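Local coordinates for catalase-3 (Neurospora crassa, PDB 4AJ9), which breaks hydrogen peroxide down to water and oxygen with a heme cofactor, and is thought thereby to protect the fungal cell from its toxic effects, at residues Q284-D289 with K295-E300; F214-E219 with V275-E280; E27-L32 with R48-H53. All coordinates share one frame; numbering follows the deposited sequence.

Interaction 1: residues Q284-D289 with K295-E300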
loop_
_atom_site.group_PDB
_atom_site.type_symbol
_atom_site.label_atom_id
_atom_site.label_comp_id
_atom_site.label_asym_id
_atom_site.label_seq_id
_atom_site.Cartn_x
_atom_site.Cartn_y
_atom_site.Cartn_z
ATOM N N GLN C 284 -40.096 -17.758 12.000
ATOM C CA GLN C 284 -40.737 -18.049 10.723
ATOM C C GLN C 284 -42.257 -17.960 10.815
ATOM O O GLN C 284 -42.962 -18.558 10.013
ATOM C CB GLN C 284 -40.336 -19.444 10.232
ATOM C CG GLN C 284 -38.833 -19.657 10.155
ATOM C CD GLN C 284 -38.448 -21.061 9.729
ATOM O OE1 GLN C 284 -38.700 -21.468 8.594
ATOM N NE2 GLN C 284 -37.830 -21.812 10.642
ATOM N N ALA C 285 -42.760 -17.209 11.785
ATOM C CA ALA C 285 -44.191 -17.218 12.084
ATOM C C ALA C 285 -44.997 -16.154 11.339
ATOM O O ALA C 285 -46.221 -16.163 11.395
ATOM C CB ALA C 285 -44.411 -17.078 13.577
ATOM N N TYR C 286 -44.329 -15.246 10.633
ATOM C CA TYR C 286 -45.028 -14.079 10.083
ATOM C C TYR C 286 -45.187 -14.033 8.553
ATOM O O TYR C 286 -45.306 -12.956 7.963
ATOM C CB TYR C 286 -44.388 -12.799 10.628
ATOM C CG TYR C 286 -44.432 -12.757 12.142
ATOM C CD1 TYR C 286 -45.630 -12.524 12.803
ATOM C CD2 TYR C 286 -43.291 -12.991 12.912
ATOM C CE1 TYR C 286 -45.699 -12.502 14.180
ATOM C CE2 TYR C 286 -43.349 -12.969 14.305
ATOM C CZ TYR C 286 -44.562 -12.721 14.929
ATOM O OH TYR C 286 -44.665 -12.693 16.303
ATOM N N GLY C 287 -45.212 -15.203 7.924
ATOM C CA GLY C 287 -45.435 -15.301 6.492
ATOM C C GLY C 287 -44.147 -15.268 5.683
ATOM O O GLY C 287 -44.169 -15.222 4.451
ATOM N N PHE C 288 -43.024 -15.284 6.386
ATOM C CA PHE C 288 -41.699 -15.276 5.763
ATOM C C PHE C 288 -40.665 -15.641 6.827
ATOM O O PHE C 288 -41.005 -15.810 7.987
ATOM C CB PHE C 288 -41.374 -13.898 5.179
ATOM C CG PHE C 288 -41.207 -12.813 6.217
ATOM C CD1 PHE C 288 -42.306 -12.114 6.697
ATOM C CD2 PHE C 288 -39.948 -12.484 6.699
ATOM C CE1 PHE C 288 -42.163 -11.115 7.646
ATOM C CE2 PHE C 288 -39.792 -11.485 7.649
ATOM C CZ PHE C 288 -40.899 -10.798 8.127
ATOM N N ASP C 289 -39.406 -15.745 6.424
ATOM C CA ASP C 289 -38.335 -16.142 7.330
ATOM C C ASP C 289 -37.569 -14.899 7.770
ATOM O O ASP C 289 -37.057 -14.150 6.934
ATOM C CB ASP C 289 -37.405 -17.119 6.601
ATOM C CG ASP C 289 -36.425 -17.815 7.532
ATOM O OD1 ASP C 289 -36.000 -17.203 8.533
ATOM O OD2 ASP C 289 -36.078 -18.981 7.245
ATOM N N LYS C 295 -37.082 -9.137 3.236
ATOM C CA LYS C 295 -38.403 -9.005 3.838
ATOM C C LYS C 295 -38.330 -8.057 5.028
ATOM O O LYS C 295 -37.322 -8.028 5.732
ATOM C CB LYS C 295 -38.915 -10.362 4.326
ATOM C CG LYS C 295 -38.847 -11.505 3.314
ATOM C CD LYS C 295 -40.019 -11.483 2.354
ATOM C CE LYS C 295 -40.023 -12.725 1.460
ATOM N NZ LYS C 295 -38.737 -12.904 0.729
ATOM N N PHE C 296 -39.386 -7.272 5.238
ATOM C CA PHE C 296 -39.548 -6.532 6.489
ATOM C C PHE C 296 -40.724 -7.079 7.303
ATOM O O PHE C 296 -41.565 -7.793 6.775
ATOM C CB PHE C 296 -39.666 -5.008 6.275
ATOM C CG PHE C 296 -40.921 -4.568 5.559
ATOM C CD1 PHE C 296 -42.097 -4.344 6.262
ATOM C CD2 PHE C 296 -40.915 -4.356 4.188
ATOM C CE1 PHE C 296 -43.247 -3.937 5.608
ATOM C CE2 PHE C 296 -42.055 -3.954 3.523
ATOM C CZ PHE C 296 -43.229 -3.742 4.230
ATOM N N LEU C 297 -40.760 -6.761 8.592
ATOM C CA LEU C 297 -41.832 -7.228 9.463
ATOM C C LEU C 297 -42.909 -6.158 9.598
ATOM O O LEU C 297 -42.669 -5.111 10.198
ATOM C CB LEU C 297 -41.267 -7.583 10.841
ATOM C CG LEU C 297 -42.239 -8.155 11.877
ATOM C CD1 LEU C 297 -42.820 -9.461 11.399
ATOM C CD2 LEU C 297 -41.527 -8.350 13.205
ATOM N N PRO C 298 -44.104 -6.411 9.035
ATOM C CA PRO C 298 -45.188 -5.430 9.153
ATOM C C PRO C 298 -45.377 -4.984 10.599
ATOM O O PRO C 298 -45.345 -5.813 11.505
ATOM C CB PRO C 298 -46.403 -6.210 8.659
ATOM C CG PRO C 298 -45.828 -7.130 7.633
ATOM C CD PRO C 298 -44.479 -7.544 8.168
ATOM N N GLU C 299 -45.551 -3.684 10.816
ATOM C CA GLU C 299 -45.681 -3.155 12.165
ATOM C C GLU C 299 -46.964 -3.609 12.847
ATOM O O GLU C 299 -47.089 -3.516 14.064
ATOM C CB GLU C 299 -45.597 -1.629 12.152
ATOM C CG GLU C 299 -44.169 -1.141 11.938
ATOM C CD GLU C 299 -44.070 0.349 11.832
ATOM O OE1 GLU C 299 -44.759 1.047 12.607
ATOM O OE2 GLU C 299 -43.298 0.816 10.965
ATOM N N GLU C 300 -47.909 -4.103 12.056
ATOM C CA GLU C 300 -49.155 -4.629 12.602
ATOM C C GLU C 300 -48.877 -5.871 13.432
ATOM O O GLU C 300 -49.614 -6.174 14.367
ATOM C CB GLU C 300 -50.149 -4.969 11.482
ATOM C CG GLU C 300 -50.777 -3.764 10.798
ATOM C CD GLU C 300 -49.879 -3.140 9.738
ATOM O OE1 GLU C 300 -48.950 -3.818 9.261
ATOM O OE2 GLU C 300 -50.111 -1.966 9.382
#
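The rings of Phe-288 and Tyr-286 both meet the 295-300 segment, and the Phe-288 ring carries most of the contact. At its edge, close to the ring plane, CZ meets Leu-297 CA at 3.9 Å. Three further atoms come in obliquely: Lys-295 CB, which lies 3.3 Å from Phe-288 CD2, the carbonyl O of Phe-296, 3.4 Å from Phe-288 CZ, and Pro-298 CD near CE1. The Tyr-286 ring has Ala-285 CB of its own segment over one face, 4.2 Å above the plane and displaced toward the rim, while Leu-297 CD1 approaches it obliquely, 3.7 Å from Tyr-286 CG. Leu-297 CD1 also sits 4.0 Å from Phe-288 CZ, so one leucine branch fills the angle between the two rings.

The torsions explain the fit. Phe-288 CG stands between its backbone N and carbonyl carbon (chi1 67°), which sends the ring across to the other segment. Lys-295 runs past it in the opposite direction, lending its CB and CG to the ring; the chain then bends and carries NZ off to a salt bridge with Asp-292 and a hydrogen bond to Asp-440 O. With a serine in place of Phe-288, the methylenes of Lys-295 would probably lose their aromatic partner and Leu-297 CD1 one of its two, opening a gap between the segments.

Gln-444 of helix 443-450 also touches Phe-288. No hydrogen bond links the two segments: this is a buried hydrophobic closure of the loop joining strands 270-278 and 305-314 of the catalase barrel sheet.

Interaction 2: residues F214-E219 with V275-E280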
loop_
_atom_site.group_PDB
_atom_site.type_symbol
_atom_site.label_atom_id
_atom_site.label_comp_id
_atom_site.label_asym_id
_atom_site.label_seq_id
_atom_site.Cartn_x
_atom_site.Cartn_y
_atom_site.Cartn_z
ATOM N N PHE C 214 -31.201 -9.052 14.055
ATOM C CA PHE C 214 -30.092 -9.336 14.956
ATOM C C PHE C 214 -30.664 -9.990 16.203
ATOM O O PHE C 214 -31.846 -10.355 16.224
ATOM C CB PHE C 214 -29.333 -8.055 15.309
ATOM C CG PHE C 214 -28.544 -7.480 14.159
ATOM C CD1 PHE C 214 -29.155 -6.642 13.237
ATOM C CD2 PHE C 214 -27.196 -7.777 14.001
ATOM C CE1 PHE C 214 -28.443 -6.109 12.181
ATOM C CE2 PHE C 214 -26.465 -7.239 12.942
ATOM C CZ PHE C 214 -27.093 -6.412 12.024
ATOM N N ARG C 215 -29.835 -10.160 17.228
ATOM C CA ARG C 215 -30.317 -10.653 18.512
ATOM C C ARG C 215 -29.928 -9.714 19.644
ATOM O O ARG C 215 -28.790 -9.235 19.707
ATOM C CB ARG C 215 -29.759 -12.051 18.808
ATOM C CG ARG C 215 -30.391 -13.165 17.986
ATOM C CD ARG C 215 -29.700 -14.510 18.209
ATOM N NE ARG C 215 -30.578 -15.603 17.787
ATOM C CZ ARG C 215 -30.366 -16.379 16.731
ATOM N NH1 ARG C 215 -29.277 -16.213 15.991
ATOM N NH2 ARG C 215 -31.239 -17.336 16.427
ATOM N N LEU C 216 -30.872 -9.462 20.543
ATOM C CA LEU C 216 -30.544 -8.843 21.824
ATOM C C LEU C 216 -30.400 -9.979 22.819
ATOM O O LEU C 216 -31.188 -10.926 22.799
ATOM C CB LEU C 216 -31.630 -7.860 22.275
ATOM C CG LEU C 216 -31.848 -6.635 21.391
ATOM C CD1 LEU C 216 -32.869 -5.698 22.044
ATOM C CD2 LEU C 216 -30.515 -5.912 21.159
ATOM N N VAL C 217 -29.377 -9.894 23.668
ATOM C CA VAL C 217 -29.044 -10.965 24.596
ATOM C C VAL C 217 -28.847 -10.381 25.985
ATOM O O VAL C 217 -28.090 -9.424 26.161
ATOM C CB VAL C 217 -27.763 -11.701 24.157
ATOM C CG1 VAL C 217 -27.489 -12.903 25.077
ATOM C CG2 VAL C 217 -27.896 -12.151 22.713
ATOM N N THR C 218 -29.560 -10.926 26.969
ATOM C CA THR C 218 -29.441 -10.438 28.340
ATOM C C THR C 218 -28.261 -11.117 29.035
ATOM O O THR C 218 -27.697 -12.071 28.505
ATOM C CB THR C 218 -30.717 -10.730 29.163
ATOM O OG1 THR C 218 -30.965 -12.139 29.165
ATOM C CG2 THR C 218 -31.922 -10.012 28.584
ATOM N N GLU C 219 -27.922 -10.646 30.234
ATOM C CA GLU C 219 -26.809 -11.208 31.009
ATOM C C GLU C 219 -26.873 -12.728 31.165
ATOM O O GLU C 219 -25.843 -13.402 31.135
ATOM C CB GLU C 219 -26.757 -10.594 32.409
ATOM C CG GLU C 219 -26.693 -9.081 32.457
ATOM C CD GLU C 219 -25.440 -8.519 31.814
ATOM O OE1 GLU C 219 -24.534 -9.310 31.464
ATOM O OE2 GLU C 219 -25.360 -7.280 31.662
ATOM N N VAL C 275 -37.155 -0.527 18.185
ATOM C CA VAL C 275 -36.928 -1.923 17.826
ATOM C C VAL C 275 -38.241 -2.678 17.667
ATOM O O VAL C 275 -39.246 -2.371 18.314
ATOM C CB VAL C 275 -36.111 -2.672 18.901
ATOM C CG1 VAL C 275 -34.649 -2.184 18.922
ATOM C CG2 VAL C 275 -36.766 -2.520 20.269
ATOM N N GLN C 276 -38.225 -3.673 16.798
ATOM C CA GLN C 276 -39.254 -4.694 16.831
ATOM C C GLN C 276 -38.604 -5.869 17.535
ATOM O O GLN C 276 -37.450 -6.171 17.277
ATOM C CB GLN C 276 -39.680 -5.069 15.416
ATOM C CG GLN C 276 -40.432 -3.947 14.705
ATOM C CD GLN C 276 -40.774 -4.298 13.270
ATOM O OE1 GLN C 276 -39.904 -4.300 12.395
ATOM N NE2 GLN C 276 -42.046 -4.592 13.017
ATOM N N LEU C 277 -39.331 -6.514 18.441
ATOM C CA LEU C 277 -38.782 -7.633 19.189
ATOM C C LEU C 277 -39.585 -8.902 18.898
ATOM O O LEU C 277 -40.808 -8.904 19.005
ATOM C CB LEU C 277 -38.770 -7.307 20.689
ATOM C CG LEU C 277 -37.860 -6.125 21.047
ATOM C CD1 LEU C 277 -38.025 -5.645 22.492
ATOM C CD2 LEU C 277 -36.410 -6.506 20.769
ATOM N N ILE C 278 -38.901 -9.974 18.502
ATOM C CA ILE C 278 -39.593 -11.214 18.158
ATOM C C ILE C 278 -39.045 -12.405 18.954
ATOM O O ILE C 278 -37.834 -12.556 19.105
ATOM C CB ILE C 278 -39.520 -11.514 16.634
ATOM C CG1 ILE C 278 -39.915 -10.283 15.803
ATOM C CG2 ILE C 278 -40.440 -12.691 16.271
ATOM C CD1 ILE C 278 -38.783 -9.309 15.530
ATOM N N ASP C 279 -39.941 -13.240 19.474
ATOM C CA ASP C 279 -39.542 -14.487 20.135
ATOM C C ASP C 279 -38.711 -15.358 19.194
ATOM O O ASP C 279 -39.009 -15.457 18.006
ATOM C CB ASP C 279 -40.777 -15.292 20.548
ATOM C CG ASP C 279 -41.591 -14.608 21.637
ATOM O OD1 ASP C 279 -41.020 -13.787 22.394
ATOM O OD2 ASP C 279 -42.798 -14.919 21.738
ATOM N N GLU C 280 -37.688 -16.016 19.720
ATOM C CA GLU C 280 -36.883 -16.884 18.872
ATOM C C GLU C 280 -37.754 -17.914 18.166
ATOM O O GLU C 280 -37.535 -18.205 16.994
ATOM C CB GLU C 280 -35.791 -17.589 19.681
ATOM C CG GLU C 280 -34.643 -16.684 20.118
ATOM C CD GLU C 280 -33.537 -16.534 19.076
ATOM O OE1 GLU C 280 -33.624 -17.116 17.964
ATOM O OE2 GLU C 280 -32.566 -15.814 19.374
#
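Arg-215 and Glu-280 meet at about a right angle, yet their flat ends are turned almost into one plane, 14° apart. The guanidinium presents its NE side to the carboxylate. NE gives a hydrogen bond to Glu-280 OE2 at 2.6 Å, nearly straight at 168°, and NH2 gives another to Glu-280 OE1 at 2.8 Å. Both oxygens accept through their syn lone pairs, and both lie close to the guanidinium plane. The result is a side-on, bidentate salt bridge.

Each chain is shaped for this meeting. Arg-215 runs extended from CG to NE, whereas Glu-280 folds at chi2 (-86°), bringing its carboxylate round to the arginine.

Well away from the ion pair, Leu-216 and Leu-277 also cross at about a right angle, touching only through their branch methyls: Leu-216 CD1 lies 3.8 Å from Leu-277 CD2. The backbones stay well separated, with the CA atoms of these two leucines 8.7 Å apart. Strand 223-232 pairs with both strand 214-217 and strand 270-278, so this contact reaches over an intervening strand of the antiparallel sheet. Its Val-226 also touches Leu-277.

The grip continues beyond the pair, since Arg-215 NH1 is held by Glu-341 OE1 and Phe-339 O, and Glu-280 OE2 also bonds Ser-223 OG. The carboxylates of Glu-280 and Glu-341 probably balance the arginine's charge and hold the guanidinium in place. Two parallel bonds, one to each carboxylate oxygen, fix the rotation of both groups and tie strand 214-217 to the turn that follows strand 270-278.

Interaction 3: residues E27-L32 with R48-H53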
loop_
_atom_site.group_PDB
_atom_site.type_symbol
_atom_site.label_atom_id
_atom_site.label_comp_id
_atom_site.label_asym_id
_atom_site.label_seq_id
_atom_site.Cartn_x
_atom_site.Cartn_y
_atom_site.Cartn_z
ATOM N N GLU C 27 10.046 28.775 4.330
ATOM C CA GLU C 27 9.183 29.431 3.375
ATOM C C GLU C 27 8.989 28.395 2.274
ATOM O O GLU C 27 9.862 27.568 2.053
ATOM C CB GLU C 27 9.823 30.713 2.835
ATOM C CG GLU C 27 11.175 30.508 2.138
ATOM C CD GLU C 27 11.680 31.769 1.455
ATOM O OE1 GLU C 27 10.909 32.391 0.691
ATOM O OE2 GLU C 27 12.852 32.143 1.682
ATOM N N GLU C 28 7.850 28.409 1.601
ATOM C CA GLU C 28 7.604 27.386 0.581
ATOM C C GLU C 28 6.754 27.918 -0.565
ATOM O O GLU C 28 5.872 27.226 -1.073
ATOM C CB GLU C 28 6.986 26.129 1.201
ATOM C CG GLU C 28 5.997 26.412 2.323
ATOM C CD GLU C 28 4.685 26.997 1.816
ATOM O OE1 GLU C 28 4.598 28.238 1.687
ATOM O OE2 GLU C 28 3.730 26.219 1.575
ATOM N N GLN C 29 7.050 29.150 -0.978
ATOM C CA GLN C 29 6.403 29.767 -2.134
ATOM C C GLN C 29 7.343 29.876 -3.342
ATOM O O GLN C 29 6.908 30.267 -4.428
ATOM C CB GLN C 29 5.861 31.154 -1.763
ATOM C CG GLN C 29 4.670 31.070 -0.816
ATOM C CD GLN C 29 3.525 30.295 -1.433
ATOM O OE1 GLN C 29 3.080 30.598 -2.547
ATOM N NE2 GLN C 29 3.055 29.275 -0.728
ATOM N N PHE C 30 8.616 29.528 -3.156
ATOM C CA PHE C 30 9.594 29.559 -4.249
ATOM C C PHE C 30 10.454 28.305 -4.277
ATOM O O PHE C 30 11.037 27.932 -3.264
ATOM C CB PHE C 30 10.527 30.770 -4.124
ATOM C CG PHE C 30 9.822 32.095 -4.193
ATOM C CD1 PHE C 30 9.338 32.694 -3.043
ATOM C CD2 PHE C 30 9.648 32.735 -5.403
ATOM C CE1 PHE C 30 8.684 33.920 -3.108
ATOM C CE2 PHE C 30 8.999 33.958 -5.478
ATOM C CZ PHE C 30 8.517 34.548 -4.330
ATOM N N SER C 31 10.538 27.667 -5.440
ATOM C CA SER C 31 11.462 26.557 -5.623
ATOM C C SER C 31 12.893 27.075 -5.636
ATOM O O SER C 31 13.154 28.156 -6.164
ATOM C CB SER C 31 11.191 25.836 -6.942
ATOM O OG SER C 31 9.944 25.166 -6.915
ATOM N N LEU C 32 13.811 26.287 -5.072
ATOM C CA LEU C 32 15.230 26.613 -5.086
ATOM C C LEU C 32 15.818 26.400 -6.475
ATOM O O LEU C 32 15.696 25.318 -7.030
ATOM C CB LEU C 32 15.966 25.729 -4.073
ATOM C CG LEU C 32 17.484 25.924 -4.013
ATOM C CD1 LEU C 32 17.811 27.345 -3.552
ATOM C CD2 LEU C 32 18.092 24.892 -3.060
ATOM N N ARG C 48 10.147 19.198 -2.176
ATOM C CA ARG C 48 9.774 17.789 -2.282
ATOM C C ARG C 48 8.899 17.311 -1.133
ATOM O O ARG C 48 7.942 16.592 -1.368
ATOM C CB ARG C 48 10.988 16.870 -2.501
ATOM C CG ARG C 48 11.457 16.834 -3.963
ATOM C CD ARG C 48 12.662 15.911 -4.186
ATOM N NE ARG C 48 13.838 16.390 -3.471
ATOM C CZ ARG C 48 14.186 15.998 -2.251
ATOM N NH1 ARG C 48 13.463 15.089 -1.608
ATOM N NH2 ARG C 48 15.252 16.522 -1.675
ATOM N N GLN C 49 9.194 17.721 0.100
ATOM C CA GLN C 49 8.341 17.299 1.225
ATOM C C GLN C 49 6.912 17.866 1.121
ATOM O O GLN C 49 5.935 17.204 1.490
ATOM C CB GLN C 49 8.983 17.609 2.595
ATOM C CG GLN C 49 9.262 19.092 2.888
ATOM C CD GLN C 49 8.100 19.832 3.555
ATOM O OE1 GLN C 49 7.489 19.336 4.494
ATOM N NE2 GLN C 49 7.801 21.040 3.060
ATOM N N LYS C 50 6.787 19.082 0.602
ATOM C CA LYS C 50 5.468 19.673 0.384
ATOM C C LYS C 50 4.703 18.950 -0.741
ATOM O O LYS C 50 3.542 18.549 -0.568
ATOM C CB LYS C 50 5.591 21.177 0.085
ATOM C CG LYS C 50 4.238 21.918 -0.074
ATOM C CD LYS C 50 4.448 23.425 -0.374
ATOM C CE LYS C 50 3.126 24.133 -0.731
ATOM N NZ LYS C 50 3.285 25.606 -0.955
ATOM N N LEU C 51 5.339 18.795 -1.899
ATOM C CA LEU C 51 4.671 18.144 -3.029
ATOM C C LEU C 51 4.457 16.641 -2.822
ATOM O O LEU C 51 3.474 16.084 -3.326
ATOM C CB LEU C 51 5.401 18.405 -4.356
ATOM C CG LEU C 51 4.946 19.646 -5.132
ATOM C CD1 LEU C 51 3.535 19.447 -5.708
ATOM C CD2 LEU C 51 4.990 20.877 -4.237
ATOM N N GLN C 52 5.375 15.975 -2.119
ATOM C CA GLN C 52 5.153 14.566 -1.805
ATOM C C GLN C 52 3.867 14.441 -1.008
ATOM O O GLN C 52 3.034 13.569 -1.294
ATOM C CB GLN C 52 6.315 13.918 -1.035
ATOM C CG GLN C 52 6.067 12.427 -0.792
ATOM C CD GLN C 52 7.205 11.745 -0.065
ATOM O OE1 GLN C 52 8.196 11.366 -0.671
ATOM N NE2 GLN C 52 7.060 11.575 1.238
ATOM N N HIS C 53 3.678 15.307 -0.015
ATOM C CA HIS C 53 2.447 15.190 0.749
ATOM C C HIS C 53 1.227 15.424 -0.127
ATOM O O HIS C 53 0.282 14.655 -0.084
ATOM C CB HIS C 53 2.409 16.075 1.993
ATOM C CG HIS C 53 1.533 15.506 3.066
ATOM N ND1 HIS C 53 0.161 15.661 3.066
ATOM C CD2 HIS C 53 1.822 14.728 4.135
ATOM C CE1 HIS C 53 -0.353 15.020 4.102
ATOM N NE2 HIS C 53 0.632 14.446 4.767
#
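Glu-28 and Lys-50 face each other across 8.0 Å between their CA atoms, the first in an irregular loop, the second on helix 45-55. Within the helix, Gln-52 N bonds Arg-48 O at 2.7 Å, while the bond from His-53 N to Gln-49 O is weak.

Lys-50 bridges the gap fully stretched: CG lies anti to the backbone N (chi1 -176°), and the rest of the chain is extended. Its NZ grips Glu-28 twice, through a salt bridge of 2.6 Å to OE2 and a hydrogen bond of 3.1 Å to the backbone O. The ammonium comes to OE2 from above the carboxylate plane, 61° out of it. The bend at chi2 (72°) carries OE2 to the nitrogen that Glu-28 O already meets. The other carboxylate oxygen, Glu-28 OE1, takes a hydrogen bond from Gln-29 NE2 at 3.0 Å, so the neighbouring amide steadies the carboxylate.

The site lies in a subunit interface. Lys-50 NZ also meets Asp-153 OD2 and Ile-149 O of the second subunit, a buried cation set among oxygens, while Glu-28 OE1 receives Gln-409 NE2 of the third. The contact thus ties the loop ahead of strand 33-34 to helix 45-55, at a place where helix 151-158 of the second subunit supplies the aspartate.

How the interactions relate
Interactions 1 and 2 are neighbours, with centres 15 Å apart, and strand 270-278 joins them. Leu-297 O of interaction 1 probably accepts a hydrogen bond from Gln-276 NE2 of interaction 2 at 2.9 Å, and Tyr-286 CE2 packs on Ile-278 CG2 at 3.5 Å. Interaction 3 stands apart, its centre 62 Å from that of interaction 1, on the opposite side of the chain's centre, though both touch the second subunit. The side chain of Phe-296 is about 11 Å from a heme and about 12 Å from that of Asn-138, predicted to be catalytic; that of Lys-50 is about 9 Å from a heme, and Leu-51 touches heme. Interaction 2 lies away from these sites.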